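Local atomic coordinates of response regulator CheY-like protein (Mesorhizobium loti, PDB entry 3SNK), a protein that probably serves in pilus assembly as part of an ATP-binding and ATP-hydrolysing protein, of which this chain is the N-terminal receiver-like domain. Residues Val30-Leu34 against Leu118-Leu124; Leu37-Asp41 against Val127-Asp131; Gly61-Leu67 against Val88-Ser94; Gly68-Leu73 against Asp95-Gln101. All blocks are in the same frame, centred on the assembly; numbering follows the deposited sequence.

Contact 1: residues Val30-Leu34 against Leu118-Leu124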
loop_
_atom_site.group_PDB
_atom_site.type_symbol
_atom_site.label_atom_id
_atom_site.label_comp_id
_atom_site.label_asym_id
_atom_site.label_seq_id
_atom_site.Cartn_x
_atom_site.Cartn_y
_atom_site.Cartn_z
ATOM N N VAL A 30 -5.528 -9.012 -4.389
ATOM C CA VAL A 30 -5.864 -7.589 -4.295
ATOM C C VAL A 30 -6.092 -6.997 -5.694
ATOM O O VAL A 30 -7.058 -6.262 -5.869
ATOM C CB VAL A 30 -4.783 -6.786 -3.498
ATOM C CG1 VAL A 30 -4.983 -5.273 -3.634
ATOM C CG2 VAL A 30 -4.809 -7.194 -2.028
ATOM N N ALA A 31 -5.211 -7.294 -6.680
ATOM C CA ALA A 31 -5.405 -6.746 -8.030
ATOM C C ALA A 31 -6.722 -7.237 -8.630
ATOM O O ALA A 31 -7.440 -6.433 -9.210
ATOM C CB ALA A 31 -4.250 -7.097 -8.946
ATOM N N THR A 32 -7.067 -8.529 -8.439
ATOM C CA THR A 32 -8.316 -9.104 -8.929
ATOM C C THR A 32 -9.515 -8.382 -8.285
ATOM O O THR A 32 -10.451 -8.015 -8.991
ATOM C CB THR A 32 -8.354 -10.616 -8.672
ATOM O OG1 THR A 32 -7.234 -11.211 -9.329
ATOM C CG2 THR A 32 -9.610 -11.275 -9.203
ATOM N N ARG A 33 -9.505 -8.238 -6.955
ATOM C CA ARG A 33 -10.603 -7.587 -6.215
ATOM C C ARG A 33 -10.880 -6.177 -6.695
ATOM O O ARG A 33 -12.039 -5.813 -6.918
ATOM C CB ARG A 33 -10.317 -7.542 -4.701
ATOM C CG ARG A 33 -10.761 -8.812 -3.992
ATOM C CD ARG A 33 -10.653 -8.732 -2.485
ATOM N NE ARG A 33 -10.974 -10.020 -1.868
ATOM C CZ ARG A 33 -10.112 -10.767 -1.178
ATOM N NH1 ARG A 33 -8.866 -10.347 -0.982
ATOM N NH2 ARG A 33 -10.496 -11.928 -0.663
ATOM N N LEU A 34 -9.829 -5.387 -6.848
ATOM C CA LEU A 34 -9.953 -3.978 -7.216
ATOM C C LEU A 34 -10.281 -3.806 -8.689
ATOM O O LEU A 34 -11.069 -2.919 -9.022
ATOM C CB LEU A 34 -8.680 -3.191 -6.841
ATOM C CG LEU A 34 -8.369 -3.053 -5.335
ATOM C CD1 LEU A 34 -7.154 -2.140 -5.119
ATOM C CD2 LEU A 34 -9.566 -2.474 -4.545
ATOM N N LEU A 118 -6.177 -10.458 4.949
ATOM C CA LEU A 118 -7.232 -9.445 4.913
ATOM C C LEU A 118 -8.486 -9.998 4.271
ATOM O O LEU A 118 -8.404 -10.760 3.308
ATOM C CB LEU A 118 -6.823 -8.102 4.256
ATOM C CG LEU A 118 -6.089 -8.063 2.898
ATOM C CD1 LEU A 118 -7.018 -8.359 1.718
ATOM C CD2 LEU A 118 -5.531 -6.678 2.662
ATOM N N ASP A 119 -9.647 -9.641 4.838
ATOM C CA ASP A 119 -10.937 -10.037 4.283
ATOM C C ASP A 119 -11.272 -9.066 3.143
ATOM O O ASP A 119 -10.689 -7.969 3.068
ATOM C CB ASP A 119 -12.046 -10.083 5.366
ATOM C CG ASP A 119 -12.167 -8.840 6.234
ATOM O OD1 ASP A 119 -11.170 -8.484 6.906
ATOM O OD2 ASP A 119 -13.274 -8.259 6.288
ATOM N N GLY A 120 -12.152 -9.503 2.245
ATOM C CA GLY A 120 -12.587 -8.732 1.085
ATOM C C GLY A 120 -13.118 -7.362 1.444
ATOM O O GLY A 120 -12.590 -6.348 0.969
ATOM N N LYS A 121 -14.122 -7.336 2.344
ATOM C CA LYS A 121 -14.817 -6.145 2.828
ATOM C C LYS A 121 -13.872 -5.058 3.379
ATOM O O LYS A 121 -14.053 -3.891 3.040
ATOM C CB LYS A 121 -15.842 -6.525 3.904
ATOM N N GLU A 122 -12.885 -5.439 4.222
ATOM C CA GLU A 122 -11.936 -4.534 4.878
ATOM C C GLU A 122 -11.087 -3.744 3.871
ATOM O O GLU A 122 -10.844 -2.558 4.091
ATOM C CB GLU A 122 -11.028 -5.311 5.839
ATOM C CG GLU A 122 -10.972 -4.722 7.241
ATOM C CD GLU A 122 -10.231 -5.556 8.270
ATOM O OE1 GLU A 122 -9.110 -6.026 7.965
ATOM O OE2 GLU A 122 -10.764 -5.723 9.393
ATOM N N LEU A 123 -10.646 -4.391 2.773
ATOM C CA LEU A 123 -9.862 -3.725 1.739
ATOM C C LEU A 123 -10.742 -2.781 0.926
ATOM O O LEU A 123 -10.337 -1.647 0.688
ATOM C CB LEU A 123 -9.171 -4.739 0.809
ATOM C CG LEU A 123 -8.394 -4.149 -0.381
ATOM C CD1 LEU A 123 -7.006 -3.703 0.031
ATOM C CD2 LEU A 123 -8.339 -5.137 -1.538
ATOM N N LEU A 124 -11.940 -3.238 0.507
ATOM C CA LEU A 124 -12.876 -2.436 -0.292
ATOM C C LEU A 124 -13.380 -1.246 0.507
ATOM O O LEU A 124 -13.613 -0.200 -0.086
ATOM C CB LEU A 124 -14.067 -3.260 -0.844
ATOM C CG LEU A 124 -13.756 -4.584 -1.597
ATOM C CD1 LEU A 124 -15.028 -5.230 -2.137
ATOM C CD2 LEU A 124 -12.731 -4.398 -2.714
#
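Arg-33 lays its guanidinium group over the backbone of Gly-120, with NE of Arg-33 3.6 Å from CA of Gly-120. That carbon sits above one face of the group, offset toward its rim, so the contact is made by the flat side of the arginine and not through a hydrogen bond. The side chain is extended from CG to NE, which carries the group across to helix 120-129; its NH1 ends 3.8 Å from CD1 of Leu-118, as the two side chains run past each other in opposite directions. Shortened to an alanine here, the side chain would probably no longer cover Gly-120, and Leu-118 CD1 would lose its neighbour from helix 24-36. Deeper in, Leu-123 takes over. Its CG lies anti to the backbone N (chi1 176°), and CD2 reaches the opposing helix, 4.0 Å from CG1 of Val-30 and 4.2 Å from CD2 of Leu-34. The axes of segments 30-34 and 120-124 approach to 11.0 Å and cross at -69°. In the receiver (CheY-like) fold the first and last helices pack beside each other on the same face of the parallel sheet, and here Val-30, Leu-34 and Leu-123 all rest on Ile-64 of strand 62-68. Toward the outside, CD2 of Leu-34 meets CD2 of Leu-124 at 4.1 Å, and CB of Arg-33 borders CD2 of Leu-124.

Contact 2: residues Leu37-Asp41 against Val127-Asp131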
loop_
_atom_site.group_PDB
_atom_site.type_symbol
_atom_site.label_atom_id
_atom_site.label_comp_id
_atom_site.label_asym_id
_atom_site.label_seq_id
_atom_site.Cartn_x
_atom_site.Cartn_y
_atom_site.Cartn_z
ATOM N N LEU A 37 -13.961 -4.258 -9.523
ATOM C CA LEU A 37 -14.735 -3.049 -9.225
ATOM C C LEU A 37 -14.726 -2.059 -10.406
ATOM O O LEU A 37 -15.501 -1.105 -10.388
ATOM C CB LEU A 37 -14.240 -2.377 -7.949
ATOM C CG LEU A 37 -14.415 -3.179 -6.653
ATOM C CD1 LEU A 37 -13.823 -2.426 -5.495
ATOM C CD2 LEU A 37 -15.882 -3.483 -6.371
ATOM N N ALA A 38 -13.873 -2.311 -11.435
ATOM C CA ALA A 38 -13.729 -1.614 -12.725
ATOM C C ALA A 38 -13.333 -0.121 -12.641
ATOM O O ALA A 38 -12.839 0.413 -13.639
ATOM C CB ALA A 38 -15.006 -1.742 -13.539
ATOM N N ILE A 39 -13.523 0.542 -11.495
ATOM C CA ILE A 39 -13.202 1.982 -11.350
ATOM C C ILE A 39 -11.728 2.224 -10.929
ATOM O O ILE A 39 -11.381 3.350 -10.564
ATOM C CB ILE A 39 -14.193 2.679 -10.368
ATOM C CG1 ILE A 39 -14.062 2.096 -8.930
ATOM C CG2 ILE A 39 -15.636 2.580 -10.913
ATOM C CD1 ILE A 39 -14.910 2.737 -7.814
ATOM N N TYR A 40 -10.867 1.193 -10.995
ATOM C CA TYR A 40 -9.466 1.331 -10.577
ATOM C C TYR A 40 -8.467 0.838 -11.636
ATOM O O TYR A 40 -8.659 -0.224 -12.228
ATOM C CB TYR A 40 -9.237 0.588 -9.244
ATOM C CG TYR A 40 -10.097 1.108 -8.108
ATOM C CD1 TYR A 40 -9.986 2.425 -7.667
ATOM C CD2 TYR A 40 -11.032 0.288 -7.483
ATOM C CE1 TYR A 40 -10.789 2.916 -6.642
ATOM C CE2 TYR A 40 -11.831 0.764 -6.444
ATOM C CZ TYR A 40 -11.720 2.087 -6.042
ATOM O OH TYR A 40 -12.483 2.574 -5.007
ATOM N N ASP A 41 -7.425 1.644 -11.889
ATOM C CA ASP A 41 -6.312 1.334 -12.800
ATOM C C ASP A 41 -5.159 0.877 -11.891
ATOM O O ASP A 41 -4.415 1.706 -11.366
ATOM C CB ASP A 41 -5.954 2.562 -13.682
ATOM C CG ASP A 41 -4.851 2.337 -14.709
ATOM O OD1 ASP A 41 -4.946 1.355 -15.486
ATOM O OD2 ASP A 41 -3.922 3.176 -14.777
ATOM N N VAL A 127 -10.306 1.300 0.427
ATOM C CA VAL A 127 -10.105 1.933 -0.878
ATOM C C VAL A 127 -11.275 2.896 -1.243
ATOM O O VAL A 127 -11.006 4.010 -1.699
ATOM C CB VAL A 127 -9.840 0.872 -1.988
ATOM C CG1 VAL A 127 -9.684 1.527 -3.357
ATOM C CG2 VAL A 127 -8.584 0.068 -1.666
ATOM N N THR A 128 -12.542 2.468 -1.054
ATOM C CA THR A 128 -13.722 3.259 -1.428
ATOM C C THR A 128 -13.925 4.468 -0.536
ATOM O O THR A 128 -14.547 5.426 -0.993
ATOM C CB THR A 128 -15.008 2.425 -1.485
ATOM O OG1 THR A 128 -15.279 1.879 -0.195
ATOM C CG2 THR A 128 -14.966 1.348 -2.576
ATOM N N PHE A 129 -13.395 4.448 0.703
ATOM C CA PHE A 129 -13.446 5.583 1.632
ATOM C C PHE A 129 -12.769 6.820 1.014
ATOM O O PHE A 129 -13.185 7.945 1.287
ATOM C CB PHE A 129 -12.765 5.226 2.968
ATOM C CG PHE A 129 -12.704 6.353 3.976
ATOM C CD1 PHE A 129 -13.788 6.626 4.804
ATOM C CD2 PHE A 129 -11.574 7.159 4.075
ATOM C CE1 PHE A 129 -13.748 7.695 5.706
ATOM C CE2 PHE A 129 -11.531 8.226 4.980
ATOM C CZ PHE A 129 -12.620 8.488 5.790
ATOM N N HIS A 130 -11.720 6.612 0.201
ATOM C CA HIS A 130 -10.994 7.724 -0.419
ATOM C C HIS A 130 -11.596 8.125 -1.790
ATOM O O HIS A 130 -11.040 8.999 -2.457
ATOM C CB HIS A 130 -9.505 7.374 -0.544
ATOM C CG HIS A 130 -8.865 7.072 0.778
ATOM N ND1 HIS A 130 -8.531 8.084 1.672
ATOM C CD2 HIS A 130 -8.551 5.879 1.331
ATOM C CE1 HIS A 130 -8.008 7.473 2.720
ATOM N NE2 HIS A 130 -7.996 6.144 2.560
ATOM N N ASP A 131 -12.747 7.518 -2.188
ATOM C CA ASP A 131 -13.418 7.834 -3.453
ATOM C C ASP A 131 -14.512 8.871 -3.229
ATOM O O ASP A 131 -14.197 10.026 -2.956
ATOM C CB ASP A 131 -13.985 6.568 -4.120
ATOM C CG ASP A 131 -13.003 5.863 -5.045
ATOM O OD1 ASP A 131 -11.929 5.424 -4.558
ATOM O OD2 ASP A 131 -13.309 5.743 -6.251
#
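Tyr-40 points its CB at segment 127-131, and with CG anti to its carbonyl carbon (chi1 -60°) the ring reaches across to the end of helix 120-129. From its own segment, CG1 of Ile-39 covers the rim of one face and CD1 of Leu-37 stands at the CE2 edge, in the ring plane. Val-127 CG1 meets the outer end of the ring obliquely, near CE1 and CE2 of Tyr-40 and 3.4 Å from its CZ. CE1 of Tyr-40 also comes within 3.5 Å of OD1 of Asp-131. At the tip, OH of Tyr-40 gives a weak hydrogen bond to OD1 of Asp-131 (2.9 Å); Asp-131 OD1 lies near the ring plane, but the carboxylate stands almost perpendicular to it, at 86°. With a phenylalanine here, much of the packing on Val-127 would probably remain, but Asp-131 OD1 would be left without this donor. The other carboxylate oxygen, OD2 of Asp-131, lies 3.7 Å from CD1 of Ile-39. Tyr-40 opens strand 40-45, at one edge of the sheet, beside Lys-15 and Val-17 of strand 15-20, and bridges that edge to the C-terminal end of helix 120-129.

Contact 3: residues Gly61-Leu67 against Val88-Ser94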
loop_
_atom_site.group_PDB
_atom_site.type_symbol
_atom_site.label_atom_id
_atom_site.label_comp_id
_atom_site.label_asym_id
_atom_site.label_seq_id
_atom_site.Cartn_x
_atom_site.Cartn_y
_atom_site.Cartn_z
ATOM N N GLY A 61 -3.390 7.633 -7.079
ATOM C CA GLY A 61 -4.588 7.923 -6.317
ATOM C C GLY A 61 -4.443 7.333 -4.933
ATOM O O GLY A 61 -4.660 8.028 -3.945
ATOM N N ILE A 62 -4.055 6.049 -4.863
ATOM C CA ILE A 62 -3.886 5.264 -3.637
ATOM C C ILE A 62 -2.688 4.377 -3.769
ATOM O O ILE A 62 -2.476 3.790 -4.829
ATOM C CB ILE A 62 -5.154 4.371 -3.343
ATOM C CG1 ILE A 62 -6.427 5.189 -3.180
ATOM C CG2 ILE A 62 -4.956 3.443 -2.130
ATOM C CD1 ILE A 62 -7.636 4.450 -3.671
ATOM N N VAL A 63 -1.967 4.193 -2.667
ATOM C CA VAL A 63 -0.863 3.254 -2.563
ATOM C C VAL A 63 -1.267 2.150 -1.583
ATOM O O VAL A 63 -1.835 2.434 -0.527
ATOM C CB VAL A 63 0.458 3.944 -2.139
ATOM C CG1 VAL A 63 1.547 2.930 -1.804
ATOM C CG2 VAL A 63 0.943 4.866 -3.237
ATOM N N ILE A 64 -0.978 0.900 -1.927
ATOM C CA ILE A 64 -1.203 -0.236 -1.033
ATOM C C ILE A 64 0.151 -0.837 -0.785
ATOM O O ILE A 64 0.841 -1.273 -1.723
ATOM C CB ILE A 64 -2.249 -1.258 -1.501
ATOM C CG1 ILE A 64 -3.618 -0.570 -1.680
ATOM C CG2 ILE A 64 -2.349 -2.428 -0.494
ATOM C CD1 ILE A 64 -4.643 -1.365 -2.423
ATOM N N LEU A 65 0.571 -0.793 0.465
ATOM C CA LEU A 65 1.905 -1.259 0.781
ATOM C C LEU A 65 1.827 -2.483 1.695
ATOM O O LEU A 65 1.334 -2.409 2.817
ATOM C CB LEU A 65 2.746 -0.118 1.389
ATOM C CG LEU A 65 4.180 -0.439 1.825
ATOM C CD1 LEU A 65 5.070 -0.823 0.627
ATOM C CD2 LEU A 65 4.773 0.731 2.578
ATOM N N ASP A 66 2.263 -3.623 1.157
ATOM C CA ASP A 66 2.330 -4.867 1.919
ATOM C C ASP A 66 3.688 -4.929 2.594
ATOM O O ASP A 66 4.690 -5.203 1.938
ATOM C CB ASP A 66 2.109 -6.096 1.016
ATOM C CG ASP A 66 2.225 -7.450 1.707
ATOM O OD1 ASP A 66 2.165 -7.489 2.966
ATOM O OD2 ASP A 66 2.302 -8.486 0.983
ATOM N N LEU A 67 3.710 -4.657 3.898
ATOM C CA LEU A 67 4.915 -4.650 4.723
ATOM C C LEU A 67 5.320 -6.057 5.178
ATOM O O LEU A 67 6.485 -6.270 5.516
ATOM C CB LEU A 67 4.689 -3.746 5.940
ATOM C CG LEU A 67 4.535 -2.266 5.615
ATOM C CD1 LEU A 67 3.830 -1.555 6.710
ATOM C CD2 LEU A 67 5.902 -1.637 5.342
ATOM N N VAL A 88 -0.821 11.136 -1.141
ATOM C CA VAL A 88 -1.773 10.135 -1.610
ATOM C C VAL A 88 -2.096 9.205 -0.399
ATOM O O VAL A 88 -1.190 8.939 0.407
ATOM C CB VAL A 88 -1.302 9.327 -2.861
ATOM C CG1 VAL A 88 -0.845 10.237 -3.990
ATOM C CG2 VAL A 88 -0.222 8.327 -2.512
ATOM N N PRO A 89 -3.351 8.751 -0.242
ATOM C CA PRO A 89 -3.650 7.782 0.826
ATOM C C PRO A 89 -2.784 6.535 0.705
ATOM O O PRO A 89 -2.497 6.040 -0.404
ATOM C CB PRO A 89 -5.131 7.428 0.602
ATOM C CG PRO A 89 -5.673 8.548 -0.228
ATOM C CD PRO A 89 -4.543 9.021 -1.075
ATOM N N LEU A 90 -2.360 6.031 1.863
ATOM C CA LEU A 90 -1.530 4.860 1.952
ATOM C C LEU A 90 -2.245 3.821 2.784
ATOM O O LEU A 90 -2.693 4.104 3.903
ATOM C CB LEU A 90 -0.153 5.242 2.556
ATOM C CG LEU A 90 0.780 4.084 3.008
ATOM C CD1 LEU A 90 1.225 3.263 1.838
ATOM C CD2 LEU A 90 2.051 4.645 3.702
ATOM N N ILE A 91 -2.420 2.639 2.216
ATOM C CA ILE A 91 -3.070 1.545 2.948
ATOM C C ILE A 91 -1.965 0.594 3.304
ATOM O O ILE A 91 -1.271 0.104 2.406
ATOM C CB ILE A 91 -4.256 0.892 2.195
ATOM C CG1 ILE A 91 -5.392 1.917 2.024
ATOM C CG2 ILE A 91 -4.763 -0.355 2.953
ATOM C CD1 ILE A 91 -6.404 1.577 0.909
ATOM N N ALA A 92 -1.748 0.389 4.609
ATOM C CA ALA A 92 -0.683 -0.513 5.044
ATOM C C ALA A 92 -1.259 -1.862 5.415
ATOM O O ALA A 92 -2.274 -1.948 6.103
ATOM C CB ALA A 92 0.076 0.081 6.215
ATOM N N VAL A 93 -0.614 -2.923 4.913
ATOM C CA VAL A 93 -0.967 -4.301 5.203
ATOM C C VAL A 93 0.269 -4.920 5.825
ATOM O O VAL A 93 1.373 -4.838 5.271
ATOM C CB VAL A 93 -1.490 -5.107 3.974
ATOM C CG1 VAL A 93 -2.011 -6.482 4.399
ATOM C CG2 VAL A 93 -2.568 -4.333 3.224
ATOM N N SER A 94 0.095 -5.522 6.991
ATOM C CA SER A 94 1.209 -6.179 7.645
ATOM C C SER A 94 0.723 -7.302 8.513
ATOM O O SER A 94 -0.468 -7.394 8.822
ATOM C CB SER A 94 1.990 -5.172 8.495
ATOM O OG SER A 94 1.312 -4.886 9.709
#
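Strands 62-67 and 90-94 run parallel, their axes approaching to 4.7 Å, with a twist of -21° between them. Five backbone hydrogen bonds alternate in the usual parallel pattern: the amides of Val-63, Leu-65 and Leu-67 donate to the carbonyls of Pro-89, Ile-91 and Val-93, while those of Ile-91 and Val-93 donate back to Val-63 and Leu-65. The bond from Leu-65 N to Ile-91 O is 2.8 Å long and nearly straight (173° at the hydrogen). Alpha-carbon hydrogens of Ile-64, Asp-66, Leu-90 and Ala-92 add weaker contacts to carbonyl oxygens of this set. On the face with Ile-64, Asp-66, Ile-91 and Val-93, Ile-64 and Ile-91 lie side by side, and CD1 of Ile-91 reaches back to CG2 of Ile-62 at 3.8 Å. On the reverse face Leu-90 has its CG anti to the backbone N (chi1 168°), which sends CD1 of Leu-90 between CG1 of Val-63 and CB of Leu-65, 3.7 Å from each; CD1 of Leu-67 is 4.1 Å from CB of Ala-92. The pair belongs to a beta-alpha-beta unit, with helix 78-82 on the connection. Both faces are largely apolar, and Asp-66 breaks that pattern toward the strand's end: its OD2 is hydrogen-bonded to OG of Ser-21 and forms a salt bridge with Lys-116. At the end of the third strand, with this lysine as its mate, Asp-66 occupies the place of the receiver phosphoacceptor; with Ser-21 holding the same oxygen, whether it is phosphorylated stays open.

Contact 4: residues Gly68-Leu73 against Asp95-Gln101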
loop_
_atom_site.group_PDB
_atom_site.type_symbol
_atom_site.label_atom_id
_atom_site.label_comp_id
_atom_site.label_asym_id
_atom_site.label_seq_id
_atom_site.Cartn_x
_atom_site.Cartn_y
_atom_site.Cartn_z
ATOM N N GLY A 68 4.366 -6.990 5.190
ATOM C CA GLY A 68 4.584 -8.372 5.631
ATOM C C GLY A 68 5.017 -8.398 7.081
ATOM O O GLY A 68 4.362 -7.782 7.933
ATOM N N GLY A 69 6.174 -9.017 7.335
ATOM C CA GLY A 69 6.804 -9.042 8.652
ATOM C C GLY A 69 7.360 -7.691 9.109
ATOM O O GLY A 69 7.813 -7.564 10.250
ATOM N N GLY A 70 7.329 -6.684 8.222
ATOM C CA GLY A 70 7.790 -5.325 8.515
ATOM C C GLY A 70 9.253 -5.041 8.235
ATOM O O GLY A 70 9.822 -4.118 8.822
ATOM N N ASP A 71 9.863 -5.815 7.318
ATOM C CA ASP A 71 11.266 -5.687 6.923
ATOM C C ASP A 71 11.557 -4.275 6.359
ATOM O O ASP A 71 12.572 -3.678 6.711
ATOM C CB ASP A 71 11.645 -6.774 5.883
ATOM C CG ASP A 71 11.167 -8.198 6.190
ATOM O OD1 ASP A 71 9.932 -8.467 6.047
ATOM O OD2 ASP A 71 12.033 -9.063 6.495
ATOM N N LEU A 72 10.644 -3.741 5.525
ATOM C CA LEU A 72 10.762 -2.429 4.891
ATOM C C LEU A 72 10.789 -1.271 5.917
ATOM O O LEU A 72 11.453 -0.283 5.664
ATOM C CB LEU A 72 9.623 -2.221 3.880
ATOM C CG LEU A 72 9.792 -1.071 2.879
ATOM C CD1 LEU A 72 10.814 -1.416 1.808
ATOM C CD2 LEU A 72 8.475 -0.732 2.219
ATOM N N LEU A 73 10.142 -1.418 7.082
ATOM C CA LEU A 73 10.089 -0.390 8.127
ATOM C C LEU A 73 11.435 -0.147 8.794
ATOM O O LEU A 73 11.616 0.885 9.447
ATOM C CB LEU A 73 9.048 -0.754 9.192
ATOM C CG LEU A 73 7.608 -0.876 8.712
ATOM C CD1 LEU A 73 6.789 -1.664 9.704
ATOM C CD2 LEU A 73 6.965 0.505 8.435
ATOM N N ASP A 95 1.666 -8.127 8.967
ATOM C CA ASP A 95 1.423 -9.134 9.997
ATOM C C ASP A 95 1.616 -8.354 11.311
ATOM O O ASP A 95 1.638 -7.122 11.257
ATOM C CB ASP A 95 2.385 -10.322 9.823
ATOM C CG ASP A 95 2.096 -11.150 8.584
ATOM O OD1 ASP A 95 1.037 -11.833 8.555
ATOM O OD2 ASP A 95 2.926 -11.123 7.643
ATOM N N GLU A 96 1.775 -9.008 12.455
ATOM C CA GLU A 96 1.987 -8.262 13.703
ATOM C C GLU A 96 3.346 -7.582 13.684
ATOM O O GLU A 96 4.311 -8.128 13.140
ATOM C CB GLU A 96 1.867 -9.180 14.939
ATOM C CG GLU A 96 1.438 -8.422 16.188
ATOM C CD GLU A 96 1.964 -8.968 17.503
ATOM O OE1 GLU A 96 1.647 -10.134 17.837
ATOM O OE2 GLU A 96 2.668 -8.215 18.215
ATOM N N LEU A 97 3.406 -6.375 14.252
ATOM C CA LEU A 97 4.616 -5.564 14.341
ATOM C C LEU A 97 5.033 -5.328 15.786
ATOM O O LEU A 97 4.188 -5.437 16.678
ATOM C CB LEU A 97 4.370 -4.192 13.683
ATOM C CG LEU A 97 3.984 -4.161 12.211
ATOM C CD1 LEU A 97 3.696 -2.722 11.761
ATOM C CD2 LEU A 97 5.057 -4.825 11.324
ATOM N N THR A 98 6.314 -4.927 16.000
ATOM C CA THR A 98 6.835 -4.523 17.314
ATOM C C THR A 98 6.484 -3.073 17.511
ATOM O O THR A 98 6.092 -2.401 16.550
ATOM C CB THR A 98 8.363 -4.750 17.464
ATOM O OG1 THR A 98 9.077 -3.982 16.497
ATOM C CG2 THR A 98 8.763 -6.214 17.398
ATOM N N SER A 99 6.689 -2.564 18.727
ATOM C CA SER A 99 6.445 -1.172 19.076
ATOM C C SER A 99 7.308 -0.228 18.250
ATOM O O SER A 99 6.825 0.834 17.832
ATOM C CB SER A 99 6.724 -0.956 20.556
ATOM O OG SER A 99 8.100 -1.153 20.830
ATOM N N GLU A 100 8.588 -0.618 18.022
ATOM C CA GLU A 100 9.578 0.140 17.242
ATOM C C GLU A 100 9.118 0.230 15.794
ATOM O O GLU A 100 9.253 1.277 15.160
ATOM C CB GLU A 100 10.961 -0.538 17.340
ATOM C CG GLU A 100 12.101 0.221 16.672
ATOM C CD GLU A 100 13.395 -0.563 16.554
ATOM O OE1 GLU A 100 13.493 -1.417 15.641
ATOM O OE2 GLU A 100 14.317 -0.317 17.365
ATOM N N GLN A 101 8.544 -0.858 15.282
ATOM C CA GLN A 101 8.039 -0.882 13.927
ATOM C C GLN A 101 6.749 -0.088 13.822
ATOM O O GLN A 101 6.523 0.538 12.788
ATOM C CB GLN A 101 7.827 -2.314 13.467
ATOM C CG GLN A 101 9.135 -3.071 13.264
ATOM C CD GLN A 101 8.871 -4.532 13.023
ATOM O OE1 GLN A 101 8.090 -5.167 13.729
ATOM N NE2 GLN A 101 9.509 -5.095 12.009
HETATM O O HOH W 1 11.736 -3.635 10.704
#
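Gln-101 reaches over from the first turn of helix 99-107 to the glycine-rich loop after strand 62-68. Its side chain is extended beyond CG (chi2 171°), which carries the amide to the glycine carbonyls: NE2 of Gln-101 makes two weak hydrogen bonds, to O of Gly-69 (3.5 Å) and O of Gly-70 (3.3 Å), and a water bridges it to Gly-70 O as well. OE1 of Gln-101 takes the Thr-98 N-H in the carbonyl plane on a lone pair, at 2.9 Å, and a hydrogen bond from Thr-98 OG1 from above that plane; these bonds set the turn of the amide. Gln-101 N returns a weak bond to Thr-98 OG1, completing the capping box. Leu-73 supplies the apolar side. Its CD1 packs 3.9 Å from CD1 of Leu-97, the two side chains crossing at about a right angle. CD2 of Leu-97 meets CA of Gly-70, where a side chain would collide with both Leu-97 and Gln-101. At the strand ends, Asp-95 N donates to Gly-68 O (2.9 Å). These loops follow the third and fourth strands, at the C-terminal sheet edge where receiver domains have their phosphorylation site, consistent with nearby Asp-66, whose OD1 is weakly bonded to Gly-68 N.

How the contacts relate
From the N terminus, contact 1 starts on helix 24-36 and contact 2 follows at the turn into strand 40-45. Contact 3 begins on strand 62-68, contact 4 in the loop just after it. Contact 3 closes first, at residues 88-94, and contact 4 next, at 95-101; their segments alternate, so the two cross. Contacts 1 and 2 close last, at 118-124 and 127-131, and cross likewise; the inner pair is nested in both of their loops. Ile-64 of contact 3 touches Val-30, Leu-34 and Leu-123 of contact 1 and Val-127 of contact 2, joining the sheet centre to the two-helix face, while contact 4 extends the strand pair into its C-terminal loops.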